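Local coordinates for protein SM80.1 Vicilin (Solanum melongena, PDB 5VF5) that probably serves as a 7S seed storage protein of the vicilin class, built from two cupin modules and carrying a bound copper ion, at residues R263-V267 / F342-M347; V267-G273 / N336-F342; I46-R50 / P132-Q136; D29-K35 / R50-E55; I228-P232 / D242-A246. All coordinates share one frame; numbering follows the deposited sequence. Where two conformers were deposited one is given.

Contact 1 of 5, residues R263-V267 / F342-M347. With ACT (acetate ion), chain C.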
# COMPACT_ATOMS: atom_id res chain seq x y z
N ARG A 263 -17.55 1.89 4.38
CA ARG A 263 -17.60 0.77 3.43
C ARG A 263 -16.29 0.20 2.95
O ARG A 263 -16.28 -0.92 2.46
CB ARG A 263 -18.47 1.08 2.25
CG ARG A 263 -18.03 2.18 1.42
CD ARG A 263 -18.88 2.18 0.11
NE ARG A 263 -18.46 1.24 -0.92
CZ ARG A 263 -19.07 0.14 -1.37
NH1 ARG A 263 -20.18 -0.35 -0.79
NH2 ARG A 263 -18.52 -0.53 -2.38
N SER A 264 -15.19 0.93 3.15
CA SER A 264 -13.93 0.56 2.58
C SER A 264 -13.08 -0.22 3.56
O SER A 264 -12.87 0.22 4.67
CB SER A 264 -13.19 1.80 2.08
OG SER A 264 -11.90 1.51 1.54
N THR A 265 -12.60 -1.37 3.12
CA THR A 265 -11.59 -2.12 3.86
C THR A 265 -10.23 -1.50 3.56
O THR A 265 -9.95 -1.13 2.41
CB THR A 265 -11.59 -3.59 3.40
OG1 THR A 265 -12.82 -4.19 3.77
CG2 THR A 265 -10.46 -4.39 4.01
N ARG A 266 -9.41 -1.35 4.59
CA ARG A 266 -8.10 -0.71 4.47
C ARG A 266 -6.98 -1.68 4.70
O ARG A 266 -7.04 -2.48 5.62
CB ARG A 266 -7.99 0.49 5.42
CG ARG A 266 -9.11 1.54 5.18
CD ARG A 266 -8.65 2.53 4.08
NE ARG A 266 -9.68 2.90 3.18
CZ ARG A 266 -9.89 4.10 2.74
NH1 ARG A 266 -9.20 5.14 3.25
NH2 ARG A 266 -10.78 4.26 1.80
N VAL A 267 -5.98 -1.62 3.83
CA VAL A 267 -4.77 -2.41 4.00
C VAL A 267 -3.65 -1.44 4.32
O VAL A 267 -3.19 -0.71 3.42
CB VAL A 267 -4.44 -3.26 2.75
CG1 VAL A 267 -3.24 -4.12 3.03
CG2 VAL A 267 -5.61 -4.14 2.34
N PHE A 342 -4.08 1.41 1.64
CA PHE A 342 -4.86 1.19 0.45
C PHE A 342 -6.29 0.92 0.85
O PHE A 342 -6.56 0.04 1.66
CB PHE A 342 -4.31 0.01 -0.36
CG PHE A 342 -2.99 0.28 -1.00
CD1 PHE A 342 -2.91 1.23 -2.01
CD2 PHE A 342 -1.85 -0.42 -0.66
CE1 PHE A 342 -1.71 1.49 -2.65
CE2 PHE A 342 -0.65 -0.18 -1.29
CZ PHE A 342 -0.56 0.79 -2.28
N GLY A 343 -7.21 1.62 0.23
CA GLY A 343 -8.63 1.41 0.44
C GLY A 343 -9.26 0.63 -0.70
O GLY A 343 -9.07 0.98 -1.88
N ILE A 344 -9.97 -0.43 -0.36
CA ILE A 344 -10.65 -1.29 -1.31
C ILE A 344 -12.15 -0.93 -1.16
O ILE A 344 -12.58 -0.59 -0.03
CB ILE A 344 -10.30 -2.76 -0.98
CG1 ILE A 344 -8.76 -2.99 -1.27
CG2 ILE A 344 -11.19 -3.72 -1.78
CD1 ILE A 344 -8.21 -4.26 -0.69
N ASN A 345 -12.94 -0.98 -2.24
CA ASN A 345 -14.34 -0.55 -2.19
C ASN A 345 -14.41 0.93 -1.75
O ASN A 345 -15.23 1.30 -0.87
CB ASN A 345 -15.23 -1.44 -1.28
CG ASN A 345 -15.22 -2.89 -1.70
OD1 ASN A 345 -15.04 -3.79 -0.83
ND2 ASN A 345 -15.32 -3.14 -3.00
N ALA A 346 -13.57 1.78 -2.36
CA ALA A 346 -13.36 3.11 -1.82
C ALA A 346 -14.44 4.16 -2.17
O ALA A 346 -14.70 5.04 -1.33
CB ALA A 346 -12.02 3.65 -2.26
N MET A 347 -15.05 4.08 -3.35
CA MET A 347 -16.02 5.08 -3.70
C MET A 347 -17.14 5.08 -2.65
O MET A 347 -17.65 4.01 -2.27
CB MET A 347 -16.65 4.84 -5.07
CG MET A 347 -17.44 6.04 -5.51
SD MET A 347 -16.39 7.28 -6.28
CE MET A 347 -16.32 6.65 -7.92
C ACT C . -7.71 4.52 7.01
O ACT C . -8.03 5.09 5.92
OXT ACT C . -8.59 4.12 7.80
CH3 ACT C . -6.27 4.32 7.43
O HOH W 1 -14.88 -3.31 2.09
O HOH W 2 -17.32 1.56 -3.74

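Contact 2 of 5, residues V267-G273 / N336-F342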
# COMPACT_ATOMS: atom_id res chain seq x y z
N VAL A 267 -5.98 -1.62 3.83
CA VAL A 267 -4.77 -2.41 4.00
C VAL A 267 -3.65 -1.44 4.32
O VAL A 267 -3.19 -0.71 3.42
CB VAL A 267 -4.44 -3.26 2.75
CG1 VAL A 267 -3.24 -4.12 3.03
CG2 VAL A 267 -5.61 -4.14 2.34
N VAL A 268 -3.32 -1.36 5.60
CA VAL A 268 -2.48 -0.31 6.18
C VAL A 268 -1.06 -0.81 6.35
O VAL A 268 -0.89 -1.84 6.99
CB VAL A 268 -3.06 0.11 7.55
CG1 VAL A 268 -2.15 1.09 8.27
CG2 VAL A 268 -4.46 0.66 7.32
N MET A 269 -0.09 -0.16 5.75
CA MET A 269 1.35 -0.53 6.02
C MET A 269 2.12 0.57 6.63
O MET A 269 2.05 1.77 6.30
CB MET A 269 2.17 -0.93 4.80
CG MET A 269 3.60 -1.42 5.17
SD MET A 269 4.56 -1.95 3.76
CE MET A 269 4.83 -0.40 2.97
N VAL A 270 2.85 0.16 7.65
CA VAL A 270 3.60 1.11 8.47
C VAL A 270 4.87 1.49 7.73
O VAL A 270 5.60 0.62 7.28
CB VAL A 270 3.99 0.53 9.83
CG1 VAL A 270 4.70 1.56 10.68
CG2 VAL A 270 2.75 0.02 10.54
N VAL A 271 5.08 2.79 7.59
CA VAL A 271 6.29 3.34 6.95
C VAL A 271 7.29 3.92 7.95
O VAL A 271 8.47 3.87 7.64
CB VAL A 271 5.99 4.26 5.78
CG1 VAL A 271 5.21 3.46 4.74
CG2 VAL A 271 5.24 5.47 6.21
N GLU A 272 6.81 4.47 9.07
CA GLU A 272 7.66 5.10 10.10
C GLU A 272 7.07 4.85 11.45
O GLU A 272 5.85 4.93 11.59
CB GLU A 272 7.77 6.65 9.90
CG GLU A 272 8.52 7.05 8.64
CD GLU A 272 8.40 8.52 8.26
OE1 GLU A 272 8.14 9.36 9.13
OE2 GLU A 272 8.55 8.83 7.06
N GLY A 273 7.92 4.54 12.44
CA GLY A 273 7.47 4.49 13.81
C GLY A 273 6.76 3.24 14.24
O GLY A 273 6.84 2.19 13.57
N ASN A 336 7.11 9.94 15.30
CA ASN A 336 5.81 9.94 14.66
C ASN A 336 5.54 8.51 14.14
O ASN A 336 6.47 7.69 13.96
CB ASN A 336 5.79 10.90 13.51
CG ASN A 336 6.73 10.46 12.43
OD1 ASN A 336 7.93 10.29 12.69
ND2 ASN A 336 6.22 10.22 11.25
N PHE A 337 4.26 8.20 13.92
CA PHE A 337 3.81 6.95 13.36
C PHE A 337 3.15 7.28 12.03
O PHE A 337 2.14 8.00 12.00
CB PHE A 337 2.83 6.28 14.28
CG PHE A 337 2.15 5.04 13.73
CD1 PHE A 337 2.87 3.86 13.55
CD2 PHE A 337 0.76 5.03 13.43
CE1 PHE A 337 2.27 2.71 13.10
CE2 PHE A 337 0.18 3.87 12.98
CZ PHE A 337 0.92 2.70 12.83
N ARG A 338 3.75 6.81 10.95
CA ARG A 338 3.26 7.09 9.60
C ARG A 338 2.93 5.82 8.83
O ARG A 338 3.68 4.85 8.82
CB ARG A 338 4.33 7.84 8.80
CG ARG A 338 3.78 8.52 7.55
CD ARG A 338 4.84 9.34 6.80
NE ARG A 338 5.59 10.28 7.67
CZ ARG A 338 5.26 11.55 7.90
NH1 ARG A 338 4.17 12.12 7.36
NH2 ARG A 338 6.04 12.30 8.69
N VAL A 339 1.75 5.86 8.21
CA VAL A 339 1.23 4.69 7.45
C VAL A 339 0.75 5.12 6.09
O VAL A 339 0.32 6.29 5.89
CB VAL A 339 0.09 3.93 8.18
CG1 VAL A 339 0.54 3.52 9.56
CG2 VAL A 339 -1.17 4.77 8.27
N VAL A 340 0.75 4.18 5.16
CA VAL A 340 0.06 4.31 3.90
C VAL A 340 -1.00 3.25 3.91
O VAL A 340 -0.72 2.10 4.26
CB VAL A 340 0.98 4.05 2.70
CG1 VAL A 340 0.20 4.08 1.39
CG2 VAL A 340 2.07 5.06 2.73
N GLY A 341 -2.22 3.63 3.60
CA GLY A 341 -3.34 2.68 3.54
C GLY A 341 -3.92 2.59 2.14
O GLY A 341 -4.19 3.61 1.49
N PHE A 342 -4.08 1.41 1.64
CA PHE A 342 -4.86 1.19 0.45
C PHE A 342 -6.29 0.92 0.85
O PHE A 342 -6.56 0.04 1.66
CB PHE A 342 -4.31 0.01 -0.36
CG PHE A 342 -2.99 0.28 -1.00
CD1 PHE A 342 -2.91 1.23 -2.01
CD2 PHE A 342 -1.85 -0.42 -0.66
CE1 PHE A 342 -1.71 1.49 -2.65
CE2 PHE A 342 -0.65 -0.18 -1.29
CZ PHE A 342 -0.56 0.79 -2.28
O HOH W 3 8.73 11.89 9.86
O HOH W 4 10.25 9.74 11.37

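Contact 3 of 5, residues I46-R50 / P132-Q136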
# COMPACT_ATOMS: atom_id res chain seq x y z
N ILE A 46 -11.57 -9.37 0.11
CA ILE A 46 -10.44 -8.74 -0.55
C ILE A 46 -9.50 -9.75 -1.20
O ILE A 46 -8.35 -9.43 -1.47
CB ILE A 46 -9.70 -7.78 0.39
CG1 ILE A 46 -9.03 -8.49 1.57
CG2 ILE A 46 -10.63 -6.68 0.83
CD1 ILE A 46 -8.08 -7.59 2.36
N GLU A 47 -10.01 -10.96 -1.48
CA GLU A 47 -9.17 -12.06 -2.00
C GLU A 47 -8.36 -11.75 -3.28
O GLU A 47 -7.30 -12.31 -3.53
CB GLU A 47 -10.01 -13.32 -2.26
CG GLU A 47 -9.24 -14.52 -2.80
CD GLU A 47 -10.11 -15.73 -3.15
OE1 GLU A 47 -11.33 -15.57 -3.39
OE2 GLU A 47 -9.55 -16.86 -3.22
N LYS A 48 -8.93 -10.83 -4.09
CA LYS A 48 -8.26 -10.54 -5.37
C LYS A 48 -7.05 -9.63 -5.24
O LYS A 48 -6.28 -9.46 -6.22
CB LYS A 48 -9.23 -10.01 -6.42
CG LYS A 48 -10.23 -11.05 -6.91
CD LYS A 48 -11.14 -10.48 -7.99
CE LYS A 48 -12.05 -11.55 -8.55
NZ LYS A 48 -12.92 -10.98 -9.60
N PHE A 49 -6.88 -9.02 -4.05
CA PHE A 49 -5.87 -8.00 -3.88
C PHE A 49 -4.62 -8.56 -3.21
O PHE A 49 -4.68 -9.45 -2.36
CB PHE A 49 -6.41 -6.83 -3.09
CG PHE A 49 -7.42 -6.00 -3.84
CD1 PHE A 49 -7.02 -4.98 -4.64
CD2 PHE A 49 -8.77 -6.31 -3.76
CE1 PHE A 49 -7.93 -4.23 -5.36
CE2 PHE A 49 -9.69 -5.57 -4.48
CZ PHE A 49 -9.27 -4.52 -5.25
N ARG A 50 -3.47 -8.05 -3.63
CA ARG A 50 -2.20 -8.37 -2.99
C ARG A 50 -1.49 -7.09 -2.66
O ARG A 50 -1.57 -6.12 -3.46
CB ARG A 50 -1.35 -9.23 -3.89
CG ARG A 50 -1.95 -10.57 -4.29
CD ARG A 50 -2.09 -11.56 -3.14
NE ARG A 50 -0.80 -12.10 -2.74
CZ ARG A 50 -0.16 -13.10 -3.35
NH1 ARG A 50 -0.68 -13.66 -4.45
NH2 ARG A 50 1.00 -13.53 -2.88
N PRO A 132 -8.26 -15.71 -8.73
CA PRO A 132 -8.36 -14.69 -7.69
C PRO A 132 -7.15 -14.63 -6.79
O PRO A 132 -6.73 -15.64 -6.16
CB PRO A 132 -9.65 -15.09 -6.95
CG PRO A 132 -10.50 -15.60 -8.06
CD PRO A 132 -9.53 -16.46 -8.84
N GLY A 133 -6.60 -13.42 -6.72
CA GLY A 133 -5.46 -13.17 -5.84
C GLY A 133 -4.12 -13.59 -6.40
O GLY A 133 -3.11 -13.32 -5.75
N GLN A 134 -4.07 -14.23 -7.56
CA GLN A 134 -2.80 -14.69 -8.13
C GLN A 134 -2.25 -13.59 -9.01
O GLN A 134 -2.87 -13.22 -9.99
CB GLN A 134 -3.00 -15.99 -8.95
CG GLN A 134 -3.07 -17.25 -8.07
CD GLN A 134 -3.17 -18.58 -8.82
OE1 GLN A 134 -3.06 -18.68 -10.06
NE2 GLN A 134 -3.41 -19.63 -8.05
N VAL A 135 -1.10 -13.04 -8.64
CA VAL A 135 -0.41 -12.01 -9.43
C VAL A 135 1.05 -12.45 -9.61
O VAL A 135 1.77 -12.67 -8.64
CB VAL A 135 -0.42 -10.65 -8.71
CG1 VAL A 135 0.17 -9.54 -9.61
CG2 VAL A 135 -1.82 -10.29 -8.23
N GLN A 136 1.43 -12.59 -10.87
CA GLN A 136 2.71 -13.12 -11.27
C GLN A 136 3.49 -12.11 -12.08
O GLN A 136 2.90 -11.26 -12.76
CB GLN A 136 2.51 -14.40 -12.11
CG GLN A 136 2.02 -15.60 -11.30
CD GLN A 136 3.07 -16.13 -10.32
OE1 GLN A 136 4.20 -16.36 -10.69
NE2 GLN A 136 2.68 -16.31 -9.06
O HOH W 5 0.40 -15.40 -6.87

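Contact 4 of 5, residues D29-K35 / R50-E55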
# COMPACT_ATOMS: atom_id res chain seq x y z
N ASP A 29 14.99 -5.76 -3.53
CA ASP A 29 14.08 -6.85 -3.25
C ASP A 29 12.69 -6.52 -3.75
O ASP A 29 12.32 -5.35 -3.89
CB ASP A 29 14.05 -7.13 -1.75
CG ASP A 29 13.47 -8.53 -1.42
OD1 ASP A 29 13.45 -9.48 -2.26
OD2 ASP A 29 13.04 -8.66 -0.27
N PHE A 30 11.94 -7.55 -4.01
CA PHE A 30 10.51 -7.48 -4.29
C PHE A 30 9.89 -8.56 -3.44
O PHE A 30 10.19 -9.75 -3.67
CB PHE A 30 10.22 -7.75 -5.77
CG PHE A 30 8.75 -7.86 -6.10
CD1 PHE A 30 7.85 -6.92 -5.66
CD2 PHE A 30 8.27 -8.97 -6.81
CE1 PHE A 30 6.50 -7.01 -5.99
CE2 PHE A 30 6.93 -9.09 -7.11
CZ PHE A 30 6.04 -8.11 -6.68
N ARG A 31 9.06 -8.17 -2.48
CA ARG A 31 8.43 -9.12 -1.59
C ARG A 31 6.97 -8.89 -1.52
O ARG A 31 6.52 -7.75 -1.51
CB ARG A 31 9.06 -9.14 -0.22
CG ARG A 31 9.22 -7.89 0.52
CD ARG A 31 10.19 -8.22 1.68
NE ARG A 31 10.36 -7.01 2.41
CZ ARG A 31 11.28 -6.10 2.20
NH1 ARG A 31 11.26 -5.03 2.94
NH2 ARG A 31 12.27 -6.29 1.31
N ILE A 32 6.21 -9.96 -1.46
CA ILE A 32 4.77 -9.91 -1.58
C ILE A 32 4.14 -10.68 -0.44
O ILE A 32 4.58 -11.76 -0.02
CB ILE A 32 4.30 -10.44 -2.94
CG1 ILE A 32 2.80 -10.25 -3.18
CG2 ILE A 32 4.73 -11.86 -3.18
CD1 ILE A 32 2.41 -10.48 -4.65
N LEU A 33 3.10 -10.10 0.13
CA LEU A 33 2.35 -10.77 1.19
C LEU A 33 1.56 -11.92 0.57
O LEU A 33 1.14 -11.82 -0.59
CB LEU A 33 1.41 -9.76 1.82
CG LEU A 33 0.86 -9.98 3.17
CD1 LEU A 33 1.98 -10.19 4.22
CD2 LEU A 33 0.02 -8.77 3.54
N PRO A 34 1.35 -13.03 1.31
CA PRO A 34 0.46 -14.05 0.80
C PRO A 34 -0.95 -13.56 0.50
O PRO A 34 -1.35 -12.48 0.99
CB PRO A 34 0.45 -15.11 1.90
CG PRO A 34 1.75 -14.89 2.61
CD PRO A 34 1.94 -13.39 2.60
N LYS A 35 -1.73 -14.34 -0.22
CA LYS A 35 -3.13 -14.03 -0.36
C LYS A 35 -3.77 -13.78 0.99
O LYS A 35 -3.43 -14.45 1.97
CB LYS A 35 -3.88 -15.19 -1.01
CG LYS A 35 -3.66 -15.29 -2.49
CD LYS A 35 -4.52 -16.39 -3.12
CE LYS A 35 -6.02 -16.19 -2.87
NZ LYS A 35 -6.86 -17.17 -3.61
N ARG A 50 -3.47 -8.05 -3.63
CA ARG A 50 -2.20 -8.37 -2.99
C ARG A 50 -1.49 -7.09 -2.66
O ARG A 50 -1.57 -6.12 -3.46
CB ARG A 50 -1.35 -9.23 -3.89
CG ARG A 50 -1.95 -10.57 -4.29
CD ARG A 50 -2.09 -11.56 -3.14
NE ARG A 50 -0.80 -12.10 -2.74
CZ ARG A 50 -0.16 -13.10 -3.35
NH1 ARG A 50 -0.68 -13.66 -4.45
NH2 ARG A 50 1.00 -13.53 -2.88
N VAL A 51 -0.67 -7.09 -1.62
CA VAL A 51 0.24 -6.00 -1.37
C VAL A 51 1.66 -6.46 -1.38
O VAL A 51 1.95 -7.61 -0.99
CB VAL A 51 -0.07 -5.15 -0.10
CG1 VAL A 51 -1.39 -4.41 -0.24
CG2 VAL A 51 -0.02 -5.96 1.16
N SER A 52 2.55 -5.58 -1.80
CA SER A 52 3.97 -5.91 -1.92
C SER A 52 4.82 -4.67 -1.67
O SER A 52 4.31 -3.54 -1.62
CB SER A 52 4.25 -6.51 -3.31
OG SER A 52 3.90 -5.59 -4.34
N VAL A 53 6.10 -4.91 -1.58
CA VAL A 53 7.10 -3.86 -1.43
C VAL A 53 8.20 -4.09 -2.47
O VAL A 53 8.59 -5.23 -2.69
CB VAL A 53 7.68 -3.76 0.01
CG1 VAL A 53 8.85 -2.78 0.08
CG2 VAL A 53 6.61 -3.33 0.99
N ILE A 54 8.61 -3.01 -3.14
CA ILE A 54 9.79 -2.99 -3.98
C ILE A 54 10.80 -2.08 -3.32
O ILE A 54 10.49 -0.93 -2.99
CB ILE A 54 9.48 -2.45 -5.40
CG1 ILE A 54 8.37 -3.27 -6.06
CG2 ILE A 54 10.77 -2.43 -6.22
CD1 ILE A 54 7.84 -2.70 -7.36
N GLU A 55 12.03 -2.57 -3.17
CA GLU A 55 13.15 -1.82 -2.60
C GLU A 55 14.29 -1.85 -3.60
O GLU A 55 14.65 -2.93 -4.09
CB GLU A 55 13.65 -2.52 -1.35
CG GLU A 55 12.69 -2.57 -0.24
CD GLU A 55 13.27 -3.23 1.01
OE1 GLU A 55 14.25 -4.02 0.93
OE2 GLU A 55 12.68 -2.99 2.07
O HOH W 6 -1.59 -9.79 -0.03

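Contact 5 of 5, residues I228-P232 / D242-A246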
# COMPACT_ATOMS: atom_id res chain seq x y z
N ILE A 228 -4.69 12.49 4.80
CA ILE A 228 -5.18 12.87 3.48
C ILE A 228 -5.24 11.67 2.59
O ILE A 228 -4.53 10.67 2.82
CB ILE A 228 -4.44 14.01 2.84
CG1 ILE A 228 -5.27 14.69 1.70
CG2 ILE A 228 -3.08 13.52 2.37
CD1 ILE A 228 -4.66 15.95 1.11
N GLU A 229 -6.17 11.74 1.65
CA GLU A 229 -6.47 10.62 0.83
C GLU A 229 -6.70 11.02 -0.60
O GLU A 229 -7.30 12.05 -0.89
CB GLU A 229 -7.72 10.00 1.41
CG GLU A 229 -8.36 8.94 0.63
CD GLU A 229 -9.59 8.45 1.32
OE1 GLU A 229 -9.41 7.58 2.14
OE2 GLU A 229 -10.70 8.94 1.04
N ALA A 230 -6.21 10.17 -1.49
CA ALA A 230 -6.54 10.19 -2.88
C ALA A 230 -7.70 9.21 -3.09
O ALA A 230 -7.51 8.00 -2.98
CB ALA A 230 -5.32 9.79 -3.70
N SER A 231 -8.87 9.77 -3.37
CA SER A 231 -10.11 9.02 -3.54
C SER A 231 -10.43 8.85 -5.01
O SER A 231 -10.07 9.72 -5.83
CB SER A 231 -11.30 9.78 -2.93
OG SER A 231 -11.63 10.95 -3.70
N PRO A 232 -11.14 7.78 -5.36
CA PRO A 232 -11.59 7.65 -6.75
C PRO A 232 -12.61 8.70 -7.15
O PRO A 232 -12.79 8.92 -8.34
CB PRO A 232 -12.16 6.23 -6.81
CG PRO A 232 -12.57 5.95 -5.40
CD PRO A 232 -11.59 6.64 -4.55
N ASP A 242 -11.48 0.88 -7.99
CA ASP A 242 -12.29 1.40 -6.90
C ASP A 242 -11.45 1.42 -5.63
O ASP A 242 -11.87 0.95 -4.58
CB ASP A 242 -13.60 0.65 -6.73
CG ASP A 242 -14.54 1.34 -5.79
OD1 ASP A 242 -14.39 2.58 -5.59
OD2 ASP A 242 -15.42 0.66 -5.23
N ALA A 243 -10.28 2.01 -5.76
CA ALA A 243 -9.29 2.07 -4.70
C ALA A 243 -9.01 3.50 -4.25
O ALA A 243 -9.15 4.45 -5.03
CB ALA A 243 -8.02 1.37 -5.11
N ALA A 244 -8.55 3.65 -3.03
CA ALA A 244 -8.04 4.88 -2.50
C ALA A 244 -6.64 4.67 -1.99
O ALA A 244 -6.25 3.54 -1.63
CB ALA A 244 -8.90 5.38 -1.39
N VAL A 245 -5.90 5.76 -1.87
CA VAL A 245 -4.60 5.75 -1.21
C VAL A 245 -4.63 6.79 -0.12
O VAL A 245 -4.82 7.97 -0.40
CB VAL A 245 -3.41 6.01 -2.16
CG1 VAL A 245 -2.13 5.95 -1.39
CG2 VAL A 245 -3.47 5.07 -3.35
N ALA A 246 -4.44 6.36 1.12
CA ALA A 246 -4.55 7.20 2.27
C ALA A 246 -3.15 7.32 2.89
O ALA A 246 -2.38 6.35 2.97
CB ALA A 246 -5.53 6.65 3.28

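Contact 1 of 5, residues R263-V267 / F342-M347
Val267 lays its CG2 methyl against CD1 of Ile344, 4.0 Å away, the two aliphatic chains slanting across each other on the face that also carries Phe342. Beneath them the strands run antiparallel: Val267 and Phe342 exchange backbone bonds, and Ile344 N makes a nearly straight bond to Thr265 O. The other face is polar. Ser264 OG, turned anti to its backbone N (chi1 178°), donates to Ile344 O at 2.7 Å from above the carbonyl plane. Ser264 OG in turn accepts from Arg266 NE at 3.1 Å and from Arg266 NH2 at 3.0 Å, a side-on grip lying in the guanidinium plane that fixes the rotation of the arginine head. Gly343 suits its place because, lacking a side chain, it lets Arg266 NE settle 3.3 Å from its CA. Arg266 NH1 reaches an oxygen of an acetate, probably a crystallisation additive, and forms a salt bridge with Glu229. Where the strands give way to loop, Arg263 NE bonds to Asn345 O at 3.2 Å, and one water joins Arg263 O, Thr265 OG1 and Asn345 OD1. In this second cupin module, strand 318-321 flanks 265-272 and strand 243-250 flanks 337-344, while Val267, Phe342 and Ile344 pack against strand 49-56 of the first module.

Contact 2 of 5, residues V267-G273 / N336-F342
Glu272 starts beside Arg338, the two CB atoms 3.8 Å apart, and both chains run on side by side in the same direction. The glutamate is extended beyond CG; its CD comes near Arg338 NE, and at the tip OE1 takes up the contact. Arg338 NE reaches OE1 at 3.1 Å in a straight salt bridge, in the guanidinium plane but well above that of the carboxylate. Asn336 ND2 donates to the same oxygen at 3.0 Å, on its anti side and from the same face, and also bonds to Asn249 OD1. Two waters also donate to OE1; one is shared with Arg338 NH2 and the other with Asn336 OD1, so OE1 has four partners. Glu272, Arg338 and Asn336 are all partly exposed, so water can complete their bonds and polar groups suit this end of the strand pair. Here the pairing breaks step in a classic beta bulge: Val271 N at 2.8 Å and Glu272 N at 3.2 Å both donate to Arg338 O. Gly273, with its positive phi of 81°, then leaves the strand beside the edge of the Phe337 ring. Towards the middle, valines pack closely: Val268 CG1 lies 3.6 Å from Val339 CB, and Val270 CG1 lies 3.6 Å from Phe337 CE1, crossing it at about a right angle. Val268, Val270 and Val339 share one face of the sheet. On the other, Met269 and Val340 meet strand 120-128 of the first cupin module. Val271, at the bulge, touches Val76 of strand 69-77. Strand 318-321 flanks 265-272 and strand 243-250 flanks 337-344.

Contact 3 of 5, residues I46-R50 / P132-Q136
The Arg50 guanidinium has Gly133 O at its edge, only 4° out of its plane, with both of its faces flanked by atoms of segment 29-35. NH1 donates to Gly133 O at 2.8 Å in a fairly straight bond. The second flat group, the Phe49 ring, has Ile46 O at its edge. That carbonyl closes a type I beta turn from Ile46 to Phe49 by accepting from Phe49 N, and the turn leads into strand 49-56 of the first cupin module. The turn packs against the loop that follows strand 120-128. Gly133, with phi 81°, suits this close passage: lacking a side chain, it brings its CA to 3.1 Å from Glu47 O. Pro132 CB lies against the carboxylate of Glu47, 3.9 Å from CD, and against the aliphatic chain of Lys48, 4.1 Å from CG. The polar end of Glu47 is engaged by Lys35, which also bonds to Pro132 O and so bridges the two segments from outside. Ser128 OG, at the end of strand 120-128, receives Gly133 N. Arg50 is bent twice along its chain; its side chain and that of Val135 slide past each other in opposite directions, Arg50 CG 4.0 Å from Val135 CG2, while Arg50 CG and CD also lie beside Gly133 O. Beyond the guanidinium, a water accepts from Arg50 NH1 at 3.2 Å and from Gln136 NE2 at 3.3 Å.

Contact 4 of 5, residues D29-K35 / R50-E55
An antiparallel strand pair of the first cupin module's sheet, 28-32 against 49-56, is closed at one end by a salt-bridge network and at the other by an arginine. At the first end, Arg31 meets Glu55 end-on: NH1 reaches OE2 at 2.6 Å and NH2 reaches OE1 at 3.0 Å, both from above a carboxylate turned 84° from the guanidinium. NH2 also bridges to Asp29 OD2, so one arginine holds two acids together and probably offsets their repulsion. Asp29 OD1 bonds to Ser21 OG, and the Asp29 side chain lies about 4 Å from the sodium ion held at Ala25 and Gly28. Backbone bonds join Asp29 with Glu55 and Arg31 with Val53. On the face of Phe30 and Ile32, the edge of the Phe30 ring comes within 3.4 Å of Ser52 OG at CE1, while its CD1 packs on Ile54 CG1; the short serine side chain lets the ring edge come close. Leu33 CD2 runs alongside Val51 CG2, 3.7 Å away. At the far end, Arg50 grips Leu33 O side-on, NE and NH2 each at 2.9 Å and in the guanidinium plane, with Lys35 N over one face and Ile32 CD1 over the other.

Contact 5 of 5, residues I228-P232 / D242-A246
Strands 225-230 and 243-250 run antiparallel here, their short segments 4.6 Å apart and 150° between directions. Ala230 and Val245 form the hydrogen-bonded pair: Ala230 N reaches Val245 O at 2.8 Å, and Val245 N returns to Ala230 O at 3.0 Å. Glu229 and Ala246 form the neighbouring non-hydrogen-bonded pair, where Glu229 CA approaches Val245 O at 3.4 Å in a CA-H...O contact. Past Ala230 the regular pairing stops. Pro232 has no N-H to offer Ala243 O, and instead its CD lies 3.3 Å from that oxygen, a buried carbonyl with no hydrogen-bond partner in the model. A proline is thus well placed to end the strand. Its CG also approaches Asp242 OD1, which accepts from Met347 N, and Asp242 itself takes a positive phi of 55°. On the face of Glu229 the other strand presents the methyls of Ala244 and Ala246. With CG swung beside its carbonyl carbon (chi1 171°), Glu229 runs out extended over these two alanines: CG lies 4.1 Å from Ala244 CB, and OE1 lies 4.1 Å from Ala246 CB. Methyls suit this place because their shortness lets the glutamate chain pass over them to Arg266, its salt-bridge partner from strand 265-272. On the other face, Val245 points with Ala230 and meets Ile72 and Val74 of the first cupin module, while Ala244 and Ala246 bond through their backbones to Gly343 and Gly341, so strand 337-344 borders 243-250 on the side away from 225-230.

Contacts 1, 2 and 5 belong to one sheet of the second cupin module: the first two follow the same strand pair along its length and share Val267 and Phe342, and contact 5 adds the next strands. Contacts 3 and 4 lie in the first module and share Arg50. All are largely buried except contact 3, a partly exposed meeting of turn and loop with few bonds. Contacts 1 and 5 are tied by the bridge from Arg266 to Glu229, contacts 3 and 4 by Lys35 with Glu47. Charge networks mark strand ends in contacts 2 and 4, whereas between modules, Val51 and Val53 of contact 4 make apolar contacts with Val267 and Met269.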